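PDB 4LG3: uncharacterized protein from Desulfovibrio piger, which is of unknown function, belongs to the DUF4875 family and folds around a mixed beta sheet with a long helix packed on it. Local coordinates for residues A[25-30]-A[65-70]; A[34-37]-A[41-44]; A[59-64]-A[111-116]. All blocks are in the same frame, centred on the assembly; numbering follows the deposited sequence.

Contact 1. Residues A[25-30]-A[65-70]; sequences LRYNVR and RYYAQE. With SO4 (sulfate ion), chain D.
Y67 of helix 53-71 lays its ring across V29 and beside Y27 of strand 26-36. The helix lies on the connection between strands 26-36 and 75-81, which are parallel neighbours, so this is the helix-on-sheet contact of a beta-alpha-beta crossover; strand 42-44 is inserted before the helix. The Y67 CB bond heads toward the strand. With CG anti to the carbonyl carbon (chi1 -79°), the ring is carried over V29. CG sits 4.0 Å from V29 CG2. This methyl is centred over one ring face, 3.9 Å from the Y67 centroid and 7° off its normal, a CH-pi contact. Y66 CD2 covers the opposite face, so the ring is sandwiched. One step along the ring, Y67 CD1 meets Y27 CE2 at 3.8 Å. The two tyrosine rings are tilted by 27° and slid apart, with centroids 5.9 Å from each other, so they barely overlap. Nearer the tip, on the same face as V29 CG2, Y67 CE2 and CZ rest on V29 CG1, each at 3.8 Å. At the tip, Y67 OH is hydrogen-bonded to E15 OE2 of strand 10-18. Y27 OH is hydrogen-bonded to E15 OE1, so one carboxylate ties both phenol ends together.

Contact 2. Residues A[34-37]-A[41-44]; sequences VEQD and NYIA
D37 OD1 accepts N41 N at 2.9 Å, and a weak bond from Q39 N reaches the same oxygen. The N41 N-H comes from above the carboxylate plane, 52° out of it. The backbone of D37 adds a second link, D37 N to N41 O at 2.7 Å. CG of D37 stands between its backbone N and carbonyl carbon (chi1 64°), which brings the carboxylate alongside N41. Further along, E35 and I43 form a hydrogen-bonded antiparallel pair: E35 N to I43 O is 3.0 Å and I43 N to E35 O is 2.9 Å. Their side chains share one face of the sheet, where E35 CG touches I43 CG1. E35 OE2 is held by R46 N. Q36 and Y42 share the other face and point the same way. Q36 CG lies over one face of the Y42 ring, offset toward the CZ rim, 3.6 Å from the centroid, a CH-pi contact. The Q36 amide plane is 6° from the ring plane. V34 CG2 reaches the edge of the same ring, 3.8 Å from Y42 CD2. The whole is a surface beta hairpin of strands 26-36 and 42-44, with an aspartate pinning its turn.

Contact 3. Residues A[59-64]-A[111-116]; sequences TVIAAA and WTWNTL. With SO4 (sulfate ion), chain D.
W113 pushes the far corner of its indole against I61 and A64 of helix 53-71. The contact is small and buried, and it is mainly apolar. The atom that does most of the touching is W113 CH2. It lies 3.7 Å from A64 CB and 3.8 Å from I61 CG2. The A64 methyl comes at an oblique angle to the ring and also borders CZ3. The I61 side chain crosses the indole at about a right angle. Its CG2 branch is anti to the backbone N, which swings this methyl to the tryptophan. W113 CZ2 is its second neighbour, at 4.0 Å.

A polar backbone atom joins the apolar group. I61 O sits at the edge of the indole, near its plane, 3.6 Å from W113 CH2. No hydrogen bond joins the two segments.

The indole N-H bonds to a sulfate ion, probably from the crystallisation liquor. W113 NE1 donates to sulfate O3 at 2.9 Å, almost straight at 171° and in the plane of the ring. The T112 methyl CG2 is a looser neighbour of the same ion, 3.9 Å from O2. Y98 OH is also hydrogen-bonded to the sulfate.

The W113 ring also stacks with Y98 of strand 92-98. Q179 and T182 near the C-terminus touch W113 too. Helix 53-71 covers several strands of the sheet: A63 meets I31 of strand 26-36, A63 and A64 rest on I78 of strand 75-81, and I61 and A64 reach strand 113-118 through W113.

Contacts 1 and 3 seat successive turns of helix 53-71 on the same sheet. Their centres are 10 Å apart, and they touch where R65 CZ packs 3.8 Å from W113 CZ2. They also meet at one sulfate: R65 NH1 and NH2 give it weak hydrogen bonds, and its O1 lies 3.0 Å from R65 NH1. The ion may mark an anion-binding pocket, though it probably came from the crystallisation liquor. Contact 2 stands apart, 23 Å from contact 1 and 24 Å from contact 3 between centres. It continues strand 26-36 beyond contact 1, and its strand 42-44 leads on to the helix.

Contact 1. Residues A[25-30]-A[65-70]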
ATOM      1  N   LEU A  25      16.436  -5.319  15.199  1.00 47.50           N
ATOM      2  CA  LEU A  25      16.218  -5.509  13.777  1.00 46.54           C
ATOM      3  C   LEU A  25      14.822  -5.045  13.369  1.00 49.52           C
ATOM      4  O   LEU A  25      13.819  -5.495  13.931  1.00 50.36           O
ATOM      5  CB  LEU A  25      16.426  -6.996  13.379  1.00 46.93           C
ATOM      6  CG  LEU A  25      16.038  -7.406  11.919  1.00 50.20           C
ATOM      7  CD1 LEU A  25      17.107  -7.029  10.933  1.00 49.91           C
ATOM      8  CD2 LEU A  25      15.794  -8.899  11.825  1.00 52.94           C
ATOM      9  N   ARG A  26      14.777  -4.159  12.372  1.00 43.71           N
ATOM     10  CA  ARG A  26      13.559  -3.678  11.746  1.00 41.13           C
ATOM     11  C   ARG A  26      13.399  -4.367  10.375  1.00 42.06           C
ATOM     12  O   ARG A  26      14.381  -4.542   9.654  1.00 40.44           O
ATOM     13  CB  ARG A  26      13.592  -2.163  11.607  1.00 37.29           C
ATOM     14  CG  ARG A  26      12.323  -1.579  11.031  1.00 40.30           C
ATOM     15  CD  ARG A  26      12.366  -0.070  11.025  1.00 38.93           C
ATOM     16  NE  ARG A  26      11.150   0.464  10.421  1.00 43.17           N
ATOM     17  CZ  ARG A  26      10.667   1.678  10.634  1.00 52.40           C
ATOM     18  NH1 ARG A  26      11.312   2.530  11.418  1.00 53.37           N
ATOM     19  NH2 ARG A  26       9.530   2.052  10.063  1.00 42.66           N
ATOM     20  N   TYR A  27      12.179  -4.788  10.030  1.00 37.41           N
ATOM     21  CA  TYR A  27      11.961  -5.406   8.732  1.00 36.41           C
ATOM     22  C   TYR A  27      10.874  -4.642   8.041  1.00 40.40           C
ATOM     23  O   TYR A  27       9.765  -4.533   8.563  1.00 39.70           O
ATOM     24  CB  TYR A  27      11.649  -6.883   8.874  1.00 39.35           C
ATOM     25  CG  TYR A  27      11.972  -7.694   7.638  1.00 44.47           C
ATOM     26  CD1 TYR A  27      13.290  -8.004   7.305  1.00 48.43           C
ATOM     27  CD2 TYR A  27      10.965  -8.215   6.842  1.00 45.04           C
ATOM     28  CE1 TYR A  27      13.590  -8.774   6.179  1.00 49.68           C
ATOM     29  CE2 TYR A  27      11.252  -8.989   5.724  1.00 46.87           C
ATOM     30  CZ  TYR A  27      12.566  -9.280   5.402  1.00 54.72           C
ATOM     31  OH  TYR A  27      12.836 -10.079   4.311  1.00 53.98           O
ATOM     32  N   ASN A  28      11.206  -4.024   6.901  1.00 38.95           N
ATOM     33  CA  ASN A  28      10.246  -3.203   6.145  1.00 38.17           C
ATOM     34  C   ASN A  28       9.775  -3.974   4.949  1.00 40.36           C
ATOM     35  O   ASN A  28      10.588  -4.538   4.202  1.00 40.22           O
ATOM     36  CB  ASN A  28      10.834  -1.856   5.744  1.00 38.80           C
ATOM     37  CG  ASN A  28      11.384  -1.084   6.913  1.00 51.12           C
ATOM     38  OD1 ASN A  28      10.682  -0.797   7.873  1.00 41.92           O
ATOM     39  ND2 ASN A  28      12.665  -0.761   6.866  1.00 52.52           N
ATOM     40  N   VAL A  29       8.440  -4.055   4.794  1.00 35.04           N
ATOM     41  CA  VAL A  29       7.836  -4.834   3.715  1.00 31.83           C
ATOM     42  C   VAL A  29       6.743  -4.050   3.006  1.00 36.63           C
ATOM     43  O   VAL A  29       5.896  -3.424   3.648  1.00 34.67           O
ATOM     44  CB  VAL A  29       7.272  -6.206   4.258  1.00 31.45           C
ATOM     45  CG1 VAL A  29       6.766  -7.082   3.114  1.00 28.93           C
ATOM     46  CG2 VAL A  29       8.313  -6.966   5.079  1.00 30.59           C
ATOM     47  N   ARG A  30       6.731  -4.159   1.670  1.00 35.16           N
ATOM     48  CA  ARG A  30       5.673  -3.634   0.791  1.00 33.38           C
ATOM     49  C   ARG A  30       4.913  -4.819   0.266  1.00 38.59           C
ATOM     50  O   ARG A  30       5.520  -5.780  -0.220  1.00 39.22           O
ATOM     51  CB  ARG A  30       6.225  -2.793  -0.352  1.00 31.26           C
ATOM     52  CG  ARG A  30       7.073  -1.607   0.086  1.00 32.77           C
ATOM     53  CD  ARG A  30       7.189  -0.620  -1.058  1.00 42.19           C
ATOM     54  NE  ARG A  30       5.996   0.232  -1.160  1.00 46.35           N
ATOM     55  CZ  ARG A  30       5.920   1.476  -0.698  1.00 51.17           C
ATOM     56  NH1 ARG A  30       6.974   2.045  -0.128  1.00 36.42           N
ATOM     57  NH2 ARG A  30       4.804   2.174  -0.839  1.00 38.62           N
ATOM     58  N   ARG A  65       2.427  -9.408  11.793  1.00 41.26           N
ATOM     59  CA  ARG A  65       2.517 -10.547  12.697  1.00 41.73           C
ATOM     60  C   ARG A  65       3.289 -11.698  12.070  1.00 44.11           C
ATOM     61  O   ARG A  65       4.152 -12.272  12.738  1.00 45.50           O
ATOM     62  CB  ARG A  65       1.130 -11.014  13.095  1.00 41.41           C
ATOM     63  CG  ARG A  65       0.395 -10.011  13.947  1.00 47.81           C
ATOM     64  CD  ARG A  65      -0.745 -10.727  14.625  1.00 58.27           C
ATOM     65  NE  ARG A  65      -1.761  -9.816  15.143  1.00 52.66           N
ATOM     66  CZ  ARG A  65      -1.748  -9.317  16.367  1.00 63.30           C
ATOM     67  NH1 ARG A  65      -0.756  -9.608  17.197  1.00 59.29           N
ATOM     68  NH2 ARG A  65      -2.721  -8.522  16.771  1.00 58.19           N
ATOM     69  N   TYR A  66       3.045 -11.972  10.785  1.00 39.25           N
ATOM     70  CA  TYR A  66       3.731 -13.013  10.016  1.00 39.49           C
ATOM     71  C   TYR A  66       5.235 -12.732   9.920  1.00 43.51           C
ATOM     72  O   TYR A  66       6.027 -13.586  10.287  1.00 45.72           O
ATOM     73  CB  TYR A  66       3.125 -13.194   8.591  1.00 40.50           C
ATOM     74  CG  TYR A  66       4.021 -14.016   7.669  1.00 42.24           C
ATOM     75  CD1 TYR A  66       4.255 -15.376   7.914  1.00 45.36           C
ATOM     76  CD2 TYR A  66       4.719 -13.411   6.622  1.00 40.54           C
ATOM     77  CE1 TYR A  66       5.158 -16.106   7.137  1.00 44.19           C
ATOM     78  CE2 TYR A  66       5.616 -14.133   5.839  1.00 41.47           C
ATOM     79  CZ  TYR A  66       5.840 -15.476   6.106  1.00 50.64           C
ATOM     80  OH  TYR A  66       6.728 -16.172   5.324  1.00 52.25           O
ATOM     81  N   TYR A  67       5.619 -11.542   9.467  1.00 38.43           N
ATOM     82  CA  TYR A  67       7.008 -11.177   9.277  1.00 38.29           C
ATOM     83  C   TYR A  67       7.779 -11.074  10.577  1.00 46.56           C
ATOM     84  O   TYR A  67       8.961 -11.418  10.581  1.00 47.75           O
ATOM     85  CB  TYR A  67       7.137  -9.892   8.442  1.00 37.50           C
ATOM     86  CG  TYR A  67       6.946 -10.171   6.969  1.00 38.74           C
ATOM     87  CD1 TYR A  67       7.940 -10.808   6.224  1.00 40.54           C
ATOM     88  CD2 TYR A  67       5.753  -9.851   6.329  1.00 39.12           C
ATOM     89  CE1 TYR A  67       7.760 -11.084   4.871  1.00 40.69           C
ATOM     90  CE2 TYR A  67       5.544 -10.168   4.987  1.00 39.48           C
ATOM     91  CZ  TYR A  67       6.565 -10.752   4.256  1.00 45.66           C
ATOM     92  OH  TYR A  67       6.407 -10.969   2.917  1.00 42.69           O
ATOM     93  N   ALA A  68       7.135 -10.645  11.671  1.00 45.09           N
ATOM     94  CA  ALA A  68       7.778 -10.555  12.987  1.00 45.46           C
ATOM     95  C   ALA A  68       8.233 -11.963  13.433  1.00 50.44           C
ATOM     96  O   ALA A  68       9.382 -12.149  13.818  1.00 49.76           O
ATOM     97  CB  ALA A  68       6.817  -9.932  13.992  1.00 46.46           C
ATOM     98  N   GLN A  69       7.353 -12.948  13.262  1.00 49.30           N
ATOM     99  CA  GLN A  69       7.569 -14.349  13.571  1.00 52.37           C
ATOM    100  C   GLN A  69       8.612 -14.988  12.617  1.00 58.54           C
ATOM    101  O   GLN A  69       9.569 -15.594  13.085  1.00 62.04           O
ATOM    102  CB  GLN A  69       6.207 -15.082  13.478  1.00 54.90           C
ATOM    103  CG  GLN A  69       6.225 -16.627  13.489  1.00 77.43           C
ATOM    104  CD  GLN A  69       5.905 -17.242  14.828  1.00 94.69           C
ATOM    105  OE1 GLN A  69       4.982 -16.816  15.545  1.00 94.50           O
ATOM    106  NE2 GLN A  69       6.652 -18.290  15.170  1.00 78.12           N
ATOM    107  N   GLU A  70       8.429 -14.833  11.308  1.00 52.92           N
ATOM    108  CA  GLU A  70       9.255 -15.449  10.285  1.00 51.81           C
ATOM    109  C   GLU A  70      10.666 -14.871  10.227  1.00 53.26           C
ATOM    110  O   GLU A  70      11.611 -15.648  10.114  1.00 55.49           O
ATOM    111  CB  GLU A  70       8.563 -15.347   8.918  1.00 52.10           C
ATOM    112  CG  GLU A  70       9.409 -15.764   7.720  1.00 63.98           C
ATOM    113  CD  GLU A  70      10.031 -17.156   7.735  1.00 71.36           C
ATOM    114  OE1 GLU A  70       9.328 -18.136   8.079  1.00 52.00           O
ATOM    115  OE2 GLU A  70      11.211 -17.269   7.335  1.00 55.98           O
TER
HETATM  116  S   SO4 D 301      -0.191  -8.242  20.282  1.00 92.42           S
HETATM  117  O1  SO4 D 301      -0.841  -9.560  20.237  1.00 93.95           O
HETATM  118  O2  SO4 D 301       1.233  -8.418  19.987  1.00 91.99           O
HETATM  119  O3  SO4 D 301      -0.848  -7.339  19.317  1.00 90.94           O
HETATM  120  O4  SO4 D 301      -0.328  -7.675  21.625  1.00 93.50           O

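Contact 2. Residues A[34-37]-A[41-44]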
ATOM      1  N   VAL A  34      -3.642  -9.759  -3.932  1.00 40.12           N
ATOM      2  CA  VAL A  34      -3.634 -10.687  -5.065  1.00 39.87           C
ATOM      3  C   VAL A  34      -4.917 -11.510  -5.126  1.00 45.15           C
ATOM      4  O   VAL A  34      -5.682 -11.589  -4.158  1.00 44.28           O
ATOM      5  CB  VAL A  34      -2.394 -11.624  -5.088  1.00 42.51           C
ATOM      6  CG1 VAL A  34      -1.101 -10.819  -5.216  1.00 41.55           C
ATOM      7  CG2 VAL A  34      -2.362 -12.553  -3.872  1.00 41.36           C
ATOM      8  N   GLU A  35      -5.141 -12.132  -6.284  1.00 44.28           N
ATOM      9  CA  GLU A  35      -6.252 -13.074  -6.476  1.00 45.66           C
ATOM     10  C   GLU A  35      -5.836 -14.144  -7.458  1.00 49.53           C
ATOM     11  O   GLU A  35      -4.866 -13.949  -8.179  1.00 46.78           O
ATOM     12  CB  GLU A  35      -7.537 -12.355  -6.940  1.00 47.40           C
ATOM     13  CG  GLU A  35      -7.457 -11.758  -8.332  1.00 54.95           C
ATOM     14  CD  GLU A  35      -8.696 -10.999  -8.748  1.00 75.13           C
ATOM     15  OE1 GLU A  35      -9.814 -11.523  -8.548  1.00 78.78           O
ATOM     16  OE2 GLU A  35      -8.548  -9.878  -9.280  1.00 73.61           O
ATOM     17  N   GLN A  36      -6.583 -15.249  -7.523  1.00 51.63           N
ATOM     18  CA  GLN A  36      -6.370 -16.311  -8.525  1.00 53.21           C
ATOM     19  C   GLN A  36      -7.150 -16.018  -9.783  1.00 59.34           C
ATOM     20  O   GLN A  36      -8.334 -15.664  -9.686  1.00 56.32           O
ATOM     21  CB  GLN A  36      -6.845 -17.670  -8.021  1.00 56.16           C
ATOM     22  CG  GLN A  36      -6.141 -18.202  -6.819  1.00 69.09           C
ATOM     23  CD  GLN A  36      -6.485 -19.655  -6.649  1.00 82.00           C
ATOM     24  OE1 GLN A  36      -5.978 -20.524  -7.370  1.00 73.84           O
ATOM     25  NE2 GLN A  36      -7.379 -19.949  -5.714  1.00 74.87           N
ATOM     26  N   ASP A  37      -6.517 -16.199 -10.965  1.00 60.95           N
ATOM     27  CA  ASP A  37      -7.204 -16.064 -12.253  1.00 64.21           C
ATOM     28  C   ASP A  37      -7.818 -17.435 -12.619  1.00 74.25           C
ATOM     29  O   ASP A  37      -7.581 -18.421 -11.903  1.00 74.04           O
ATOM     30  CB  ASP A  37      -6.283 -15.500 -13.371  1.00 65.56           C
ATOM     31  CG  ASP A  37      -5.071 -16.310 -13.805  1.00 71.60           C
ATOM     32  OD1 ASP A  37      -5.085 -17.560 -13.641  1.00 72.80           O
ATOM     33  OD2 ASP A  37      -4.136 -15.708 -14.371  1.00 75.58           O
ATOM     34  N   ASN A  41      -3.600 -19.050 -11.596  1.00 69.32           N
ATOM     35  CA  ASN A  41      -2.412 -18.214 -11.355  1.00 66.28           C
ATOM     36  C   ASN A  41      -2.760 -16.994 -10.502  1.00 65.04           C
ATOM     37  O   ASN A  41      -3.864 -16.462 -10.609  1.00 64.28           O
ATOM     38  CB  ASN A  41      -1.786 -17.751 -12.678  1.00 68.03           C
ATOM     39  CG  ASN A  41      -1.211 -18.862 -13.530  1.00 90.37           C
ATOM     40  OD1 ASN A  41      -1.763 -19.206 -14.579  1.00 86.69           O
ATOM     41  ND2 ASN A  41      -0.076 -19.432 -13.122  1.00 78.85           N
ATOM     42  N   TYR A  42      -1.816 -16.538  -9.669  1.00 57.66           N
ATOM     43  CA  TYR A  42      -2.048 -15.365  -8.834  1.00 53.49           C
ATOM     44  C   TYR A  42      -1.607 -14.125  -9.576  1.00 56.48           C
ATOM     45  O   TYR A  42      -0.571 -14.113 -10.255  1.00 57.73           O
ATOM     46  CB  TYR A  42      -1.398 -15.490  -7.462  1.00 51.25           C
ATOM     47  CG  TYR A  42      -2.158 -16.438  -6.556  1.00 51.42           C
ATOM     48  CD1 TYR A  42      -2.088 -17.823  -6.740  1.00 53.49           C
ATOM     49  CD2 TYR A  42      -2.930 -15.957  -5.494  1.00 50.05           C
ATOM     50  CE1 TYR A  42      -2.768 -18.703  -5.889  1.00 53.21           C
ATOM     51  CE2 TYR A  42      -3.620 -16.829  -4.643  1.00 51.30           C
ATOM     52  CZ  TYR A  42      -3.535 -18.199  -4.847  1.00 57.13           C
ATOM     53  OH  TYR A  42      -4.257 -19.032  -4.039  1.00 55.96           O
ATOM     54  N   ILE A  43      -2.479 -13.125  -9.552  1.00 49.90           N
ATOM     55  CA  ILE A  43      -2.288 -11.847 -10.220  1.00 48.21           C
ATOM     56  C   ILE A  43      -2.584 -10.732  -9.241  1.00 49.20           C
ATOM     57  O   ILE A  43      -3.247 -10.965  -8.223  1.00 49.00           O
ATOM     58  CB  ILE A  43      -3.200 -11.737 -11.489  1.00 52.38           C
ATOM     59  CG1 ILE A  43      -4.701 -11.890 -11.127  1.00 52.55           C
ATOM     60  CG2 ILE A  43      -2.760 -12.711 -12.608  1.00 54.69           C
ATOM     61  CD1 ILE A  43      -5.670 -11.453 -12.143  1.00 49.79           C
ATOM     62  N   ALA A  44      -2.147  -9.515  -9.571  1.00 43.02           N
ATOM     63  CA  ALA A  44      -2.516  -8.327  -8.808  1.00 41.26           C
ATOM     64  C   ALA A  44      -4.036  -8.207  -8.855  1.00 46.93           C
ATOM     65  O   ALA A  44      -4.617  -8.429  -9.917  1.00 50.72           O
ATOM     66  CB  ALA A  44      -1.864  -7.103  -9.419  1.00 41.24           C
TER

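Contact 3. Residues A[59-64]-A[111-116]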
ATOM      1  N   THR A  59      -5.288  -7.000   6.806  1.00 40.38           N
ATOM      2  CA  THR A  59      -4.267  -7.509   5.889  1.00 38.16           C
ATOM      3  C   THR A  59      -2.861  -7.091   6.372  1.00 40.65           C
ATOM      4  O   THR A  59      -1.966  -7.943   6.459  1.00 40.42           O
ATOM      5  CB  THR A  59      -4.573  -7.031   4.457  1.00 43.39           C
ATOM      6  OG1 THR A  59      -5.874  -7.484   4.112  1.00 44.56           O
ATOM      7  CG2 THR A  59      -3.579  -7.567   3.411  1.00 38.18           C
ATOM      8  N   VAL A  60      -2.684  -5.800   6.712  1.00 35.17           N
ATOM      9  CA  VAL A  60      -1.394  -5.280   7.159  1.00 35.45           C
ATOM     10  C   VAL A  60      -1.079  -5.780   8.567  1.00 42.91           C
ATOM     11  O   VAL A  60       0.085  -6.082   8.837  1.00 44.02           O
ATOM     12  CB  VAL A  60      -1.203  -3.729   7.004  1.00 37.61           C
ATOM     13  CG1 VAL A  60      -1.110  -3.337   5.517  1.00 35.72           C
ATOM     14  CG2 VAL A  60      -2.295  -2.934   7.724  1.00 37.70           C
ATOM     15  N   ILE A  61      -2.112  -5.929   9.435  1.00 40.79           N
ATOM     16  CA  ILE A  61      -1.944  -6.487  10.778  1.00 40.18           C
ATOM     17  C   ILE A  61      -1.402  -7.911  10.655  1.00 43.63           C
ATOM     18  O   ILE A  61      -0.386  -8.200  11.266  1.00 45.04           O
ATOM     19  CB  ILE A  61      -3.251  -6.407  11.632  1.00 44.24           C
ATOM     20  CG1 ILE A  61      -3.600  -4.917  11.955  1.00 45.15           C
ATOM     21  CG2 ILE A  61      -3.131  -7.219  12.946  1.00 42.24           C
ATOM     22  CD1 ILE A  61      -5.094  -4.666  12.345  1.00 45.25           C
ATOM     23  N   ALA A  62      -2.037  -8.772   9.837  1.00 40.58           N
ATOM     24  CA  ALA A  62      -1.655 -10.179   9.626  1.00 40.46           C
ATOM     25  C   ALA A  62      -0.284 -10.304   8.994  1.00 45.53           C
ATOM     26  O   ALA A  62       0.460 -11.193   9.378  1.00 45.74           O
ATOM     27  CB  ALA A  62      -2.678 -10.884   8.756  1.00 41.49           C
ATOM     28  N   ALA A  63       0.063  -9.419   8.030  1.00 41.80           N
ATOM     29  CA  ALA A  63       1.370  -9.430   7.397  1.00 39.47           C
ATOM     30  C   ALA A  63       2.446  -9.059   8.431  1.00 44.49           C
ATOM     31  O   ALA A  63       3.461  -9.752   8.512  1.00 45.62           O
ATOM     32  CB  ALA A  63       1.384  -8.475   6.221  1.00 38.86           C
ATOM     33  N   ALA A  64       2.194  -8.022   9.264  1.00 41.20           N
ATOM     34  CA  ALA A  64       3.126  -7.568  10.326  1.00 41.38           C
ATOM     35  C   ALA A  64       3.452  -8.707  11.306  1.00 45.61           C
ATOM     36  O   ALA A  64       4.619  -8.965  11.563  1.00 46.80           O
ATOM     37  CB  ALA A  64       2.554  -6.367  11.076  1.00 41.90           C
ATOM     38  N   TRP A 111       4.955   1.351  22.913  1.00 62.40           N
ATOM     39  CA  TRP A 111       3.865   0.957  22.025  1.00 59.61           C
ATOM     40  C   TRP A 111       4.207  -0.314  21.315  1.00 59.54           C
ATOM     41  O   TRP A 111       5.383  -0.603  21.093  1.00 57.98           O
ATOM     42  CB  TRP A 111       3.479   2.056  21.015  1.00 57.20           C
ATOM     43  CG  TRP A 111       4.581   2.587  20.144  1.00 57.00           C
ATOM     44  CD1 TRP A 111       5.230   3.779  20.288  1.00 60.13           C
ATOM     45  CD2 TRP A 111       5.050   2.021  18.905  1.00 54.96           C
ATOM     46  NE1 TRP A 111       6.105   3.975  19.241  1.00 58.06           N
ATOM     47  CE2 TRP A 111       5.995   2.927  18.362  1.00 58.19           C
ATOM     48  CE3 TRP A 111       4.740   0.853  18.184  1.00 54.83           C
ATOM     49  CZ2 TRP A 111       6.660   2.683  17.155  1.00 55.60           C
ATOM     50  CZ3 TRP A 111       5.417   0.595  17.000  1.00 54.69           C
ATOM     51  CH2 TRP A 111       6.364   1.499  16.498  1.00 55.09           C
ATOM     52  N   THR A 112       3.159  -1.054  20.916  1.00 54.95           N
ATOM     53  CA  THR A 112       3.233  -2.319  20.191  1.00 52.27           C
ATOM     54  C   THR A 112       2.807  -2.074  18.748  1.00 55.61           C
ATOM     55  O   THR A 112       3.392  -2.634  17.828  1.00 54.06           O
ATOM     56  CB  THR A 112       2.372  -3.367  20.919  1.00 51.23           C
ATOM     57  OG1 THR A 112       2.756  -3.370  22.304  1.00 51.95           O
ATOM     58  CG2 THR A 112       2.512  -4.779  20.326  1.00 44.97           C
ATOM     59  N   TRP A 113       1.789  -1.232  18.556  1.00 53.54           N
ATOM     60  CA  TRP A 113       1.267  -0.889  17.233  1.00 51.23           C
ATOM     61  C   TRP A 113       1.295   0.628  17.024  1.00 54.20           C
ATOM     62  O   TRP A 113       0.975   1.392  17.935  1.00 55.46           O
ATOM     63  CB  TRP A 113      -0.152  -1.452  17.030  1.00 49.53           C
ATOM     64  CG  TRP A 113      -0.188  -2.956  16.946  1.00 50.20           C
ATOM     65  CD1 TRP A 113      -0.390  -3.831  17.974  1.00 54.73           C
ATOM     66  CD2 TRP A 113      -0.026  -3.755  15.763  1.00 48.11           C
ATOM     67  NE1 TRP A 113      -0.360  -5.128  17.506  1.00 54.06           N
ATOM     68  CE2 TRP A 113      -0.159  -5.109  16.150  1.00 53.33           C
ATOM     69  CE3 TRP A 113       0.218  -3.458  14.410  1.00 47.35           C
ATOM     70  CZ2 TRP A 113      -0.034  -6.162  15.239  1.00 51.82           C
ATOM     71  CZ3 TRP A 113       0.332  -4.503  13.504  1.00 47.81           C
ATOM     72  CH2 TRP A 113       0.218  -5.835  13.919  1.00 49.40           C
ATOM     73  N   ASN A 114       1.699   1.053  15.830  1.00 48.79           N
ATOM     74  CA  ASN A 114       1.759   2.467  15.456  1.00 48.30           C
ATOM     75  C   ASN A 114       1.634   2.620  13.955  1.00 50.29           C
ATOM     76  O   ASN A 114       1.749   1.625  13.230  1.00 50.52           O
ATOM     77  CB  ASN A 114       3.071   3.091  15.922  1.00 51.35           C
ATOM     78  CG  ASN A 114       2.982   4.566  16.250  1.00 82.14           C
ATOM     79  OD1 ASN A 114       2.063   5.287  15.840  1.00 70.98           O
ATOM     80  ND2 ASN A 114       3.949   5.048  17.007  1.00 81.28           N
ATOM     81  N   THR A 115       1.387   3.855  13.489  1.00 45.34           N
ATOM     82  CA  THR A 115       1.306   4.245  12.076  1.00 44.19           C
ATOM     83  C   THR A 115       0.221   3.414  11.422  1.00 47.46           C
ATOM     84  O   THR A 115       0.421   2.789  10.365  1.00 48.09           O
ATOM     85  CB  THR A 115       2.702   4.129  11.387  1.00 56.70           C
ATOM     86  OG1 THR A 115       3.718   4.596  12.275  1.00 65.10           O
ATOM     87  CG2 THR A 115       2.782   4.918  10.080  1.00 51.43           C
ATOM     88  N   LEU A 116      -0.938   3.384  12.092  1.00 43.76           N
ATOM     89  CA  LEU A 116      -2.078   2.599  11.654  1.00 42.15           C
ATOM     90  C   LEU A 116      -2.890   3.408  10.687  1.00 43.89           C
ATOM     91  O   LEU A 116      -3.451   4.417  11.074  1.00 44.76           O
ATOM     92  CB  LEU A 116      -2.907   2.158  12.866  1.00 43.01           C
ATOM     93  CG  LEU A 116      -2.156   1.369  13.949  1.00 46.39           C
ATOM     94  CD1 LEU A 116      -3.074   1.072  15.155  1.00 46.08           C
ATOM     95  CD2 LEU A 116      -1.491   0.101  13.371  1.00 45.35           C
TER
HETATM   96  S   SO4 D 301      -0.191  -8.242  20.282  1.00 92.42           S
HETATM   97  O1  SO4 D 301      -0.841  -9.560  20.237  1.00 93.95           O
HETATM   98  O2  SO4 D 301       1.233  -8.418  19.987  1.00 91.99           O
HETATM   99  O3  SO4 D 301      -0.848  -7.339  19.317  1.00 90.94           O
HETATM  100  O4  SO4 D 301      -0.328  -7.675  21.625  1.00 93.50           O